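PDB 2BKL: prolyl endopeptidase from Myxococcus xanthus, which probably cleaves oligopeptides on the carboxyl side of proline, and less readily of alanine, as a serine endopeptidase of the S9A family. Local coordinates for residues R78-R86 and L96-E106; D373-F381 and Q389-T397. All blocks are in the same frame, centred on the assembly; numbering follows the deposited sequence.

How the contacts relate
Contact 1 and contact 2 each join the two middle strands of a four-stranded antiparallel blade in the N-terminal beta-propeller, but they hold no strand in common; their centres lie about 17 Å apart. In each, aromatic residues are buried (Phe-83 and Trp-98; Tyr-378 and Tyr-379), while polar ends reach the surface (Gln-100 and Glu-102; Ser-396). The blades are neighbours: Tyr-378 and Val-380 pack on strand 71-78, the outer strand beside contact 1, and Glu-102 and Lys-392 make a long, weak ion pair. An early and a late part of the domain thus meet, as where a propeller ring closes. Contact 1 gathers arginines round a glutamate, whereas contact 2 combines a tyrosine pair with a carboxylate gripped by serines.

Contact 1: residues R78-R86 and L96-E106; sequences RNGRFFYVR and LYWRQGESGQE
Tyr-84, Arg-86 and Arg-99 all converge on one oxygen, OE1 of Glu-106. The Tyr-84 OH donates to Glu-106 OE1 at only 2.5 Å, arriving on the anti side of the carboxylate. Arg-86 approaches side-on, its NE and NH2 each 3.0 Å from Glu-106 OE1, which lies in the guanidinium plane. From above the carboxylate plane comes the fourth donor, Arg-99 NH2, at 3.1 Å from Glu-106 OE1. The same arginine gives its NE to the Tyr-84 OH (2.9 Å, 163° at the hydrogen); the bend at chi3 (71°) turns the guanidinium toward the phenol. The phenol therefore both accepts and donates.

A second shell positions these groups. Arg-86 CD lies over the Tyr-97 ring, 4.2 Å from its centroid, a CH-pi contact suited to a long aliphatic stem, and Tyr-97 CB rests against the Tyr-84 ring. On the other face of the hairpin, Phe-83 and Trp-98 lie side by side with their rings slid apart, and Trp-126 of strand 121-128 packs against Phe-83. There Arg-81 NE bonds Gln-100 OE1 at 2.8 Å while Trp-98 CZ3 sits over the Arg-81 guanidinium; Asp-155 holds Arg-81 NH2 in a salt bridge.

Joining strands 81-86 and 96-100 of one propeller blade, the contact sets two arginines about a single carboxylate, which would be expected to keep Glu-106 ionised and fix the loop after Gly-101 to the hairpin.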
loop_
_atom_site.group_PDB
_atom_site.type_symbol
_atom_site.label_atom_id
_atom_site.label_comp_id
_atom_site.label_asym_id
_atom_site.label_seq_id
_atom_site.Cartn_x
_atom_site.Cartn_y
_atom_site.Cartn_z
ATOM N N ARG A 78 0.172 23.509 -12.905
ATOM C CA ARG A 78 -0.757 23.604 -14.021
ATOM C C ARG A 78 -0.987 25.040 -14.361
ATOM O O ARG A 78 -1.496 25.797 -13.519
ATOM C CB ARG A 78 -2.108 22.986 -13.630
ATOM C CG ARG A 78 -2.081 21.507 -13.228
ATOM C CD ARG A 78 -1.814 20.586 -14.367
ATOM N NE ARG A 78 -2.040 19.173 -14.031
ATOM C CZ ARG A 78 -1.104 18.335 -13.631
ATOM N NH1 ARG A 78 0.144 18.744 -13.424
ATOM N NH2 ARG A 78 -1.442 17.067 -13.383
ATOM N N ASN A 79 -0.608 25.444 -15.570
ATOM C CA ASN A 79 -0.901 26.778 -16.077
ATOM C C ASN A 79 -0.481 27.900 -15.118
ATOM O O ASN A 79 -1.228 28.863 -14.907
ATOM C CB ASN A 79 -2.389 26.859 -16.433
ATOM C CG ASN A 79 -2.744 28.061 -17.311
ATOM O OD1 ASN A 79 -1.881 28.654 -17.985
ATOM N ND2 ASN A 79 -4.021 28.427 -17.300
ATOM N N GLY A 80 0.718 27.780 -14.564
ATOM C CA GLY A 80 1.276 28.815 -13.710
ATOM C C GLY A 80 0.863 28.748 -12.246
ATOM O O GLY A 80 1.368 29.511 -11.428
ATOM N N ARG A 81 -0.019 27.812 -11.915
ATOM C CA ARG A 81 -0.477 27.609 -10.546
ATOM C C ARG A 81 0.150 26.365 -9.957
ATOM O O ARG A 81 0.571 25.450 -10.669
ATOM C CB ARG A 81 -1.983 27.457 -10.528
ATOM C CG ARG A 81 -2.704 28.724 -10.902
ATOM C CD ARG A 81 -4.186 28.614 -10.894
ATOM N NE ARG A 81 -4.768 29.932 -11.049
ATOM C CZ ARG A 81 -6.065 30.167 -11.097
ATOM N NH1 ARG A 81 -6.963 29.194 -11.016
ATOM N NH2 ARG A 81 -6.479 31.415 -11.225
ATOM N N PHE A 82 0.272 26.339 -8.644
ATOM C CA PHE A 82 0.834 25.247 -7.911
ATOM C C PHE A 82 -0.201 24.725 -6.950
ATOM O O PHE A 82 -0.892 25.515 -6.299
ATOM C CB PHE A 82 2.052 25.715 -7.098
ATOM C CG PHE A 82 3.249 26.041 -7.922
ATOM C CD1 PHE A 82 3.290 27.202 -8.669
ATOM C CD2 PHE A 82 4.365 25.223 -7.896
ATOM C CE1 PHE A 82 4.419 27.530 -9.424
ATOM C CE2 PHE A 82 5.493 25.552 -8.636
ATOM C CZ PHE A 82 5.503 26.699 -9.408
ATOM N N PHE A 83 -0.285 23.411 -6.836
ATOM C CA PHE A 83 -1.260 22.732 -5.996
ATOM C C PHE A 83 -0.539 21.696 -5.165
ATOM O O PHE A 83 0.264 20.922 -5.689
ATOM C CB PHE A 83 -2.316 22.015 -6.844
ATOM C CG PHE A 83 -3.131 22.935 -7.702
ATOM C CD1 PHE A 83 -2.629 23.446 -8.885
ATOM C CD2 PHE A 83 -4.384 23.349 -7.303
ATOM C CE1 PHE A 83 -3.384 24.327 -9.655
ATOM C CE2 PHE A 83 -5.128 24.221 -8.092
ATOM C CZ PHE A 83 -4.628 24.689 -9.237
ATOM N N TYR A 84 -0.801 21.640 -3.871
ATOM C CA TYR A 84 -0.008 20.814 -2.974
ATOM C C TYR A 84 -0.724 20.672 -1.641
ATOM O O TYR A 84 -1.525 21.539 -1.256
ATOM C CB TYR A 84 1.420 21.414 -2.791
ATOM C CG TYR A 84 1.348 22.874 -2.417
ATOM C CD1 TYR A 84 1.278 23.842 -3.397
ATOM C CD2 TYR A 84 1.250 23.275 -1.088
ATOM C CE1 TYR A 84 1.148 25.162 -3.088
ATOM C CE2 TYR A 84 1.124 24.607 -0.772
ATOM C CZ TYR A 84 1.060 25.544 -1.776
ATOM O OH TYR A 84 0.934 26.882 -1.509
ATOM N N VAL A 85 -0.470 19.565 -0.974
ATOM C CA VAL A 85 -1.046 19.290 0.322
ATOM C C VAL A 85 -0.081 19.682 1.445
ATOM O O VAL A 85 1.130 19.457 1.342
ATOM C CB VAL A 85 -1.425 17.817 0.388
ATOM C CG1 VAL A 85 -1.815 17.405 1.774
ATOM C CG2 VAL A 85 -2.585 17.543 -0.579
ATOM N N ARG A 86 -0.614 20.247 2.531
ATOM C CA ARG A 86 0.155 20.508 3.736
ATOM C C ARG A 86 -0.447 19.783 4.914
ATOM O O ARG A 86 -1.653 19.593 4.985
ATOM C CB ARG A 86 0.141 21.988 4.109
ATOM C CG ARG A 86 0.891 22.937 3.169
ATOM C CD ARG A 86 1.003 24.341 3.743
ATOM N NE ARG A 86 1.692 25.313 2.901
ATOM C CZ ARG A 86 3.005 25.484 2.852
ATOM N NH1 ARG A 86 3.812 24.714 3.561
ATOM N NH2 ARG A 86 3.516 26.412 2.049
ATOM N N LEU A 96 -5.445 20.605 1.083
ATOM C CA LEU A 96 -5.000 20.946 -0.269
ATOM C C LEU A 96 -5.021 22.467 -0.449
ATOM O O LEU A 96 -6.038 23.096 -0.215
ATOM C CB LEU A 96 -5.917 20.290 -1.305
ATOM C CG LEU A 96 -5.521 20.559 -2.752
ATOM C CD1 LEU A 96 -4.155 20.037 -3.085
ATOM C CD2 LEU A 96 -6.530 19.947 -3.736
ATOM N N TYR A 97 -3.868 23.036 -0.788
ATOM C CA TYR A 97 -3.652 24.444 -1.064
ATOM C C TYR A 97 -3.336 24.686 -2.524
ATOM O O TYR A 97 -2.877 23.789 -3.239
ATOM C CB TYR A 97 -2.425 24.920 -0.267
ATOM C CG TYR A 97 -2.688 25.092 1.201
ATOM C CD1 TYR A 97 -2.616 24.028 2.064
ATOM C CD2 TYR A 97 -3.017 26.342 1.718
ATOM C CE1 TYR A 97 -2.863 24.195 3.417
ATOM C CE2 TYR A 97 -3.277 26.510 3.069
ATOM C CZ TYR A 97 -3.184 25.424 3.899
ATOM O OH TYR A 97 -3.447 25.589 5.243
ATOM N N TRP A 98 -3.505 25.923 -2.957
ATOM C CA TRP A 98 -2.994 26.375 -4.230
ATOM C C TRP A 98 -2.426 27.783 -4.125
ATOM O O TRP A 98 -2.737 28.539 -3.194
ATOM C CB TRP A 98 -4.059 26.304 -5.345
ATOM C CG TRP A 98 -5.086 27.391 -5.279
ATOM C CD1 TRP A 98 -6.159 27.449 -4.448
ATOM C CD2 TRP A 98 -5.156 28.557 -6.099
ATOM N NE1 TRP A 98 -6.873 28.597 -4.668
ATOM C CE2 TRP A 98 -6.293 29.287 -5.695
ATOM C CE3 TRP A 98 -4.376 29.063 -7.135
ATOM C CZ2 TRP A 98 -6.660 30.492 -6.293
ATOM C CZ3 TRP A 98 -4.748 30.264 -7.733
ATOM C CH2 TRP A 98 -5.878 30.956 -7.312
ATOM N N ARG A 99 -1.579 28.123 -5.090
ATOM C CA ARG A 99 -1.097 29.475 -5.240
ATOM C C ARG A 99 -0.834 29.789 -6.695
ATOM O O ARG A 99 -0.565 28.885 -7.526
ATOM C CB ARG A 99 0.166 29.714 -4.420
ATOM C CG ARG A 99 1.355 28.886 -4.824
ATOM C CD ARG A 99 2.650 29.293 -4.116
ATOM N NE ARG A 99 2.630 28.915 -2.718
ATOM C CZ ARG A 99 3.493 29.337 -1.809
ATOM N NH1 ARG A 99 4.459 30.181 -2.139
ATOM N NH2 ARG A 99 3.377 28.922 -0.549
ATOM N N GLN A 100 -0.903 31.079 -7.001
ATOM C CA GLN A 100 -0.606 31.578 -8.323
ATOM C C GLN A 100 0.860 31.959 -8.379
ATOM O O GLN A 100 1.289 32.913 -7.714
ATOM C CB GLN A 100 -1.461 32.796 -8.612
ATOM C CG GLN A 100 -1.276 33.306 -10.039
ATOM C CD GLN A 100 -2.091 32.486 -11.013
ATOM O OE1 GLN A 100 -3.279 32.316 -10.811
ATOM N NE2 GLN A 100 -1.446 31.956 -12.048
ATOM N N GLY A 101 1.633 31.244 -9.176
ATOM C CA GLY A 101 3.063 31.469 -9.259
ATOM C C GLY A 101 3.823 30.920 -8.068
ATOM O O GLY A 101 3.257 30.547 -7.033
ATOM N N GLU A 102 5.136 30.901 -8.211
ATOM C CA GLU A 102 6.008 30.233 -7.261
ATOM C C GLU A 102 5.939 30.872 -5.871
ATOM O O GLU A 102 6.058 30.168 -4.864
ATOM C CB GLU A 102 7.444 30.236 -7.787
ATOM C CG GLU A 102 8.307 29.111 -7.254
ATOM C CD GLU A 102 9.773 29.330 -7.576
ATOM O OE1 GLU A 102 10.506 29.854 -6.702
ATOM O OE2 GLU A 102 10.183 28.994 -8.713
ATOM N N SER A 103 5.730 32.184 -5.814
ATOM C CA SER A 103 5.674 32.888 -4.534
ATOM C C SER A 103 4.394 33.726 -4.344
ATOM O O SER A 103 4.382 34.694 -3.581
ATOM C CB SER A 103 6.933 33.748 -4.361
ATOM O OG SER A 103 6.909 34.854 -5.240
ATOM N N GLY A 104 3.305 33.338 -5.010
ATOM C CA GLY A 104 2.004 33.931 -4.746
ATOM C C GLY A 104 1.474 33.474 -3.386
ATOM O O GLY A 104 1.912 32.459 -2.844
ATOM N N GLN A 105 0.540 34.227 -2.823
ATOM C CA GLN A 105 -0.020 33.845 -1.518
ATOM C C GLN A 105 -0.929 32.635 -1.690
ATOM O O GLN A 105 -1.786 32.597 -2.570
ATOM C CB GLN A 105 -0.805 34.974 -0.841
ATOM C CG GLN A 105 -0.158 35.544 0.461
ATOM C CD GLN A 105 0.155 34.516 1.563
ATOM O OE1 GLN A 105 -0.731 34.094 2.289
ATOM N NE2 GLN A 105 1.415 34.110 1.658
ATOM N N GLU A 106 -0.732 31.663 -0.825
ATOM C CA GLU A 106 -1.463 30.428 -0.927
ATOM C C GLU A 106 -2.834 30.542 -0.282
ATOM O O GLU A 106 -3.069 31.341 0.640
ATOM C CB GLU A 106 -0.674 29.277 -0.328
ATOM C CG GLU A 106 -0.437 29.383 1.153
ATOM C CD GLU A 106 0.275 28.178 1.694
ATOM O OE1 GLU A 106 0.993 27.516 0.923
ATOM O OE2 GLU A 106 0.119 27.906 2.891
HETATM O O HOH W 1 -2.967 30.522 -14.100
HETATM O O HOH W 2 1.469 32.458 -12.489
#

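Contact 2: residues D373-F381 and Q389-T397; sequences DLDDAYYVF and QIYKTSVST
Tyr-379 and Tyr-391 form the tightly packed centre of this hairpin, which joins strands 376-381 and 389-394 in a propeller blade. Their planes are only 17° apart but slid, so the rings barely overlap; instead Tyr-379 CE1 presses on Tyr-391 CB at 3.5 Å and the Tyr-379 hydroxyl lies over the Tyr-391 face, near its rim. Thr-393 CG2 fills in at the edge of the Tyr-379 ring, a place for a small branched residue. The Tyr-391 OH donates to Gln-389 OE1 (2.9 Å), an amide long enough to meet it.

On the opposite face, Tyr-378 is buried against Trp-403 and strand 71-78. Only the corner beside it is looser: partly exposed Lys-392 runs extended along the Tyr-378 ring, and its NZ stops 4.2 Å from Asp-376 OD2, too far for a salt bridge.

At the end of strand 389-394 the contact runs out to the surface at Ser-396. A chi1 of -175° swings the Asp-375 carboxylate away from its own N and over to two serines. Ser-394 OG (2.7 Å from OD2) and Ser-396 N (2.9 Å from OD1) use syn lone pairs of Asp-375, while Ser-396 OG reaches OD1 from above the carboxylate plane. With an alanine here, these three donors are likely to lose their carboxylate oxygens, freeing the segment after Ser-394 to move. Ser-394 OG also accepts from Thr-397 N, an ST motif, so short polar side chains pin the strand's exit while aromatic surface holds its middle.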
loop_
_atom_site.group_PDB
_atom_site.type_symbol
_atom_site.label_atom_id
_atom_site.label_comp_id
_atom_site.label_asym_id
_atom_site.label_seq_id
_atom_site.Cartn_x
_atom_site.Cartn_y
_atom_site.Cartn_z
ATOM N N ASP A 373 7.185 18.634 -20.182
ATOM C CA ASP A 373 7.517 19.943 -20.751
ATOM C C ASP A 373 7.873 20.956 -19.662
ATOM O O ASP A 373 7.787 22.192 -19.889
ATOM C CB ASP A 373 6.333 20.462 -21.592
ATOM C CG ASP A 373 4.994 20.465 -20.847
ATOM O OD1 ASP A 373 4.876 19.973 -19.720
ATOM O OD2 ASP A 373 3.923 20.918 -21.346
ATOM N N LEU A 374 8.306 20.453 -18.502
ATOM C CA LEU A 374 8.780 21.298 -17.381
ATOM C C LEU A 374 10.200 20.863 -17.063
ATOM O O LEU A 374 10.451 19.674 -16.877
ATOM C CB LEU A 374 7.901 21.105 -16.149
ATOM C CG LEU A 374 7.135 22.257 -15.510
ATOM C CD1 LEU A 374 6.755 23.375 -16.496
ATOM C CD2 LEU A 374 5.908 21.704 -14.775
ATOM N N ASP A 375 11.135 21.797 -16.961
ATOM C CA ASP A 375 12.492 21.478 -16.580
ATOM C C ASP A 375 12.663 21.206 -15.090
ATOM O O ASP A 375 13.565 20.469 -14.708
ATOM C CB ASP A 375 13.433 22.614 -16.974
ATOM C CG ASP A 375 14.872 22.277 -16.696
ATOM O OD1 ASP A 375 15.380 21.318 -17.324
ATOM O OD2 ASP A 375 15.553 22.896 -15.853
ATOM N N ASP A 376 11.847 21.825 -14.249
ATOM C CA ASP A 376 11.911 21.552 -12.816
ATOM C C ASP A 376 11.210 20.231 -12.493
ATOM O O ASP A 376 10.055 20.042 -12.862
ATOM C CB ASP A 376 11.205 22.637 -11.997
ATOM C CG ASP A 376 11.818 24.000 -12.173
ATOM O OD1 ASP A 376 13.070 24.120 -12.144
ATOM O OD2 ASP A 376 11.080 25.000 -12.333
ATOM N N ALA A 377 11.893 19.346 -11.766
ATOM C CA ALA A 377 11.323 18.087 -11.308
ATOM C C ALA A 377 11.703 17.870 -9.859
ATOM O O ALA A 377 12.800 18.250 -9.462
ATOM C CB ALA A 377 11.801 16.919 -12.130
ATOM N N TYR A 378 10.851 17.207 -9.092
ATOM C CA TYR A 378 11.049 17.058 -7.672
ATOM C C TYR A 378 11.228 15.610 -7.314
ATOM O O TYR A 378 10.708 14.718 -7.995
ATOM C CB TYR A 378 9.830 17.622 -6.916
ATOM C CG TYR A 378 9.572 19.089 -7.111
ATOM C CD1 TYR A 378 8.940 19.539 -8.250
ATOM C CD2 TYR A 378 9.939 20.014 -6.153
ATOM C CE1 TYR A 378 8.706 20.894 -8.440
ATOM C CE2 TYR A 378 9.693 21.357 -6.332
ATOM C CZ TYR A 378 9.089 21.774 -7.470
ATOM O OH TYR A 378 8.843 23.118 -7.662
ATOM N N TYR A 379 11.970 15.345 -6.245
ATOM C CA TYR A 379 11.961 14.018 -5.679
ATOM C C TYR A 379 11.967 14.092 -4.169
ATOM O O TYR A 379 12.383 15.093 -3.570
ATOM C CB TYR A 379 13.120 13.151 -6.193
ATOM C CG TYR A 379 14.486 13.437 -5.616
ATOM C CD1 TYR A 379 15.337 14.346 -6.210
ATOM C CD2 TYR A 379 14.949 12.751 -4.492
ATOM C CE1 TYR A 379 16.638 14.587 -5.680
ATOM C CE2 TYR A 379 16.203 12.984 -3.976
ATOM C CZ TYR A 379 17.029 13.930 -4.570
ATOM O OH TYR A 379 18.291 14.109 -4.033
ATOM N N VAL A 380 11.464 13.025 -3.571
ATOM C CA VAL A 380 11.392 12.887 -2.123
ATOM C C VAL A 380 12.459 11.939 -1.652
ATOM O O VAL A 380 12.665 10.892 -2.263
ATOM C CB VAL A 380 9.999 12.328 -1.755
ATOM C CG1 VAL A 380 9.834 12.164 -0.251
ATOM C CG2 VAL A 380 8.868 13.197 -2.306
ATOM N N PHE A 381 13.146 12.305 -0.576
ATOM C CA PHE A 381 14.122 11.447 0.075
ATOM C C PHE A 381 13.803 11.255 1.550
ATOM O O PHE A 381 13.480 12.206 2.256
ATOM C CB PHE A 381 15.514 12.032 -0.081
ATOM C CG PHE A 381 16.567 11.223 0.600
ATOM C CD1 PHE A 381 17.131 10.134 -0.048
ATOM C CD2 PHE A 381 16.979 11.546 1.875
ATOM C CE1 PHE A 381 18.075 9.372 0.564
ATOM C CE2 PHE A 381 17.909 10.789 2.506
ATOM C CZ PHE A 381 18.476 9.705 1.859
ATOM N N GLN A 389 12.479 14.827 2.978
ATOM C CA GLN A 389 13.060 15.982 2.342
ATOM C C GLN A 389 12.627 15.962 0.896
ATOM O O GLN A 389 12.637 14.915 0.275
ATOM C CB GLN A 389 14.560 15.877 2.382
ATOM C CG GLN A 389 15.124 15.916 3.814
ATOM C CD GLN A 389 16.613 15.680 3.899
ATOM O OE1 GLN A 389 17.262 15.300 2.923
ATOM N NE2 GLN A 389 17.154 15.854 5.096
ATOM N N ILE A 390 12.279 17.102 0.342
ATOM C CA ILE A 390 11.987 17.228 -1.064
ATOM C C ILE A 390 13.023 18.097 -1.722
ATOM O O ILE A 390 13.329 19.168 -1.236
ATOM C CB ILE A 390 10.601 17.829 -1.288
ATOM C CG1 ILE A 390 9.528 16.978 -0.616
ATOM C CG2 ILE A 390 10.347 18.005 -2.787
ATOM C CD1 ILE A 390 8.174 17.633 -0.674
ATOM N N TYR A 391 13.564 17.613 -2.830
ATOM C CA TYR A 391 14.529 18.339 -3.634
ATOM C C TYR A 391 13.905 18.781 -4.940
ATOM O O TYR A 391 13.147 18.037 -5.572
ATOM C CB TYR A 391 15.773 17.466 -3.896
ATOM C CG TYR A 391 16.571 17.290 -2.636
ATOM C CD1 TYR A 391 16.237 16.305 -1.727
ATOM C CD2 TYR A 391 17.629 18.111 -2.347
ATOM C CE1 TYR A 391 16.906 16.164 -0.560
ATOM C CE2 TYR A 391 18.351 17.963 -1.157
ATOM C CZ TYR A 391 17.961 16.982 -0.276
ATOM O OH TYR A 391 18.649 16.786 0.904
ATOM N N LYS A 392 14.237 20.000 -5.343
ATOM C CA LYS A 392 13.844 20.529 -6.632
ATOM C C LYS A 392 15.089 20.475 -7.507
ATOM O O LYS A 392 16.151 20.983 -7.140
ATOM C CB LYS A 392 13.326 21.957 -6.498
ATOM C CG LYS A 392 12.936 22.611 -7.823
ATOM C CD LYS A 392 12.381 24.020 -7.607
ATOM C CE LYS A 392 12.452 24.856 -8.850
ATOM N NZ LYS A 392 12.224 26.293 -8.550
ATOM N N THR A 393 14.959 19.845 -8.667
ATOM C CA THR A 393 16.091 19.640 -9.547
ATOM C C THR A 393 15.777 20.145 -10.944
ATOM O O THR A 393 14.621 20.214 -11.339
ATOM C CB THR A 393 16.492 18.147 -9.620
ATOM O OG1 THR A 393 15.558 17.418 -10.446
ATOM C CG2 THR A 393 16.404 17.443 -8.287
ATOM N N SER A 394 16.819 20.510 -11.675
ATOM C CA SER A 394 16.708 20.784 -13.088
ATOM C C SER A 394 17.053 19.525 -13.868
ATOM O O SER A 394 18.099 18.932 -13.699
ATOM C CB SER A 394 17.680 21.894 -13.499
ATOM O OG SER A 394 17.843 21.913 -14.915
ATOM N N VAL A 395 16.153 19.113 -14.737
ATOM C CA VAL A 395 16.381 17.927 -15.531
ATOM C C VAL A 395 17.519 18.163 -16.516
ATOM O O VAL A 395 18.359 17.283 -16.724
ATOM C CB VAL A 395 15.099 17.492 -16.281
ATOM C CG1 VAL A 395 15.382 16.293 -17.176
ATOM C CG2 VAL A 395 14.003 17.131 -15.304
ATOM N N SER A 396 17.534 19.339 -17.127
ATOM C CA SER A 396 18.524 19.654 -18.154
ATOM C C SER A 396 19.950 19.818 -17.613
ATOM O O SER A 396 20.876 19.403 -18.283
ATOM C CB SER A 396 18.112 20.881 -18.956
ATOM O OG SER A 396 18.012 22.023 -18.162
ATOM N N THR A 397 20.124 20.382 -16.411
ATOM C CA THR A 397 21.474 20.648 -15.868
ATOM C C THR A 397 21.905 19.769 -14.693
ATOM O O THR A 397 23.100 19.681 -14.385
ATOM C CB THR A 397 21.624 22.104 -15.410
ATOM O OG1 THR A 397 20.918 22.324 -14.186
ATOM C CG2 THR A 397 21.052 23.115 -16.433
#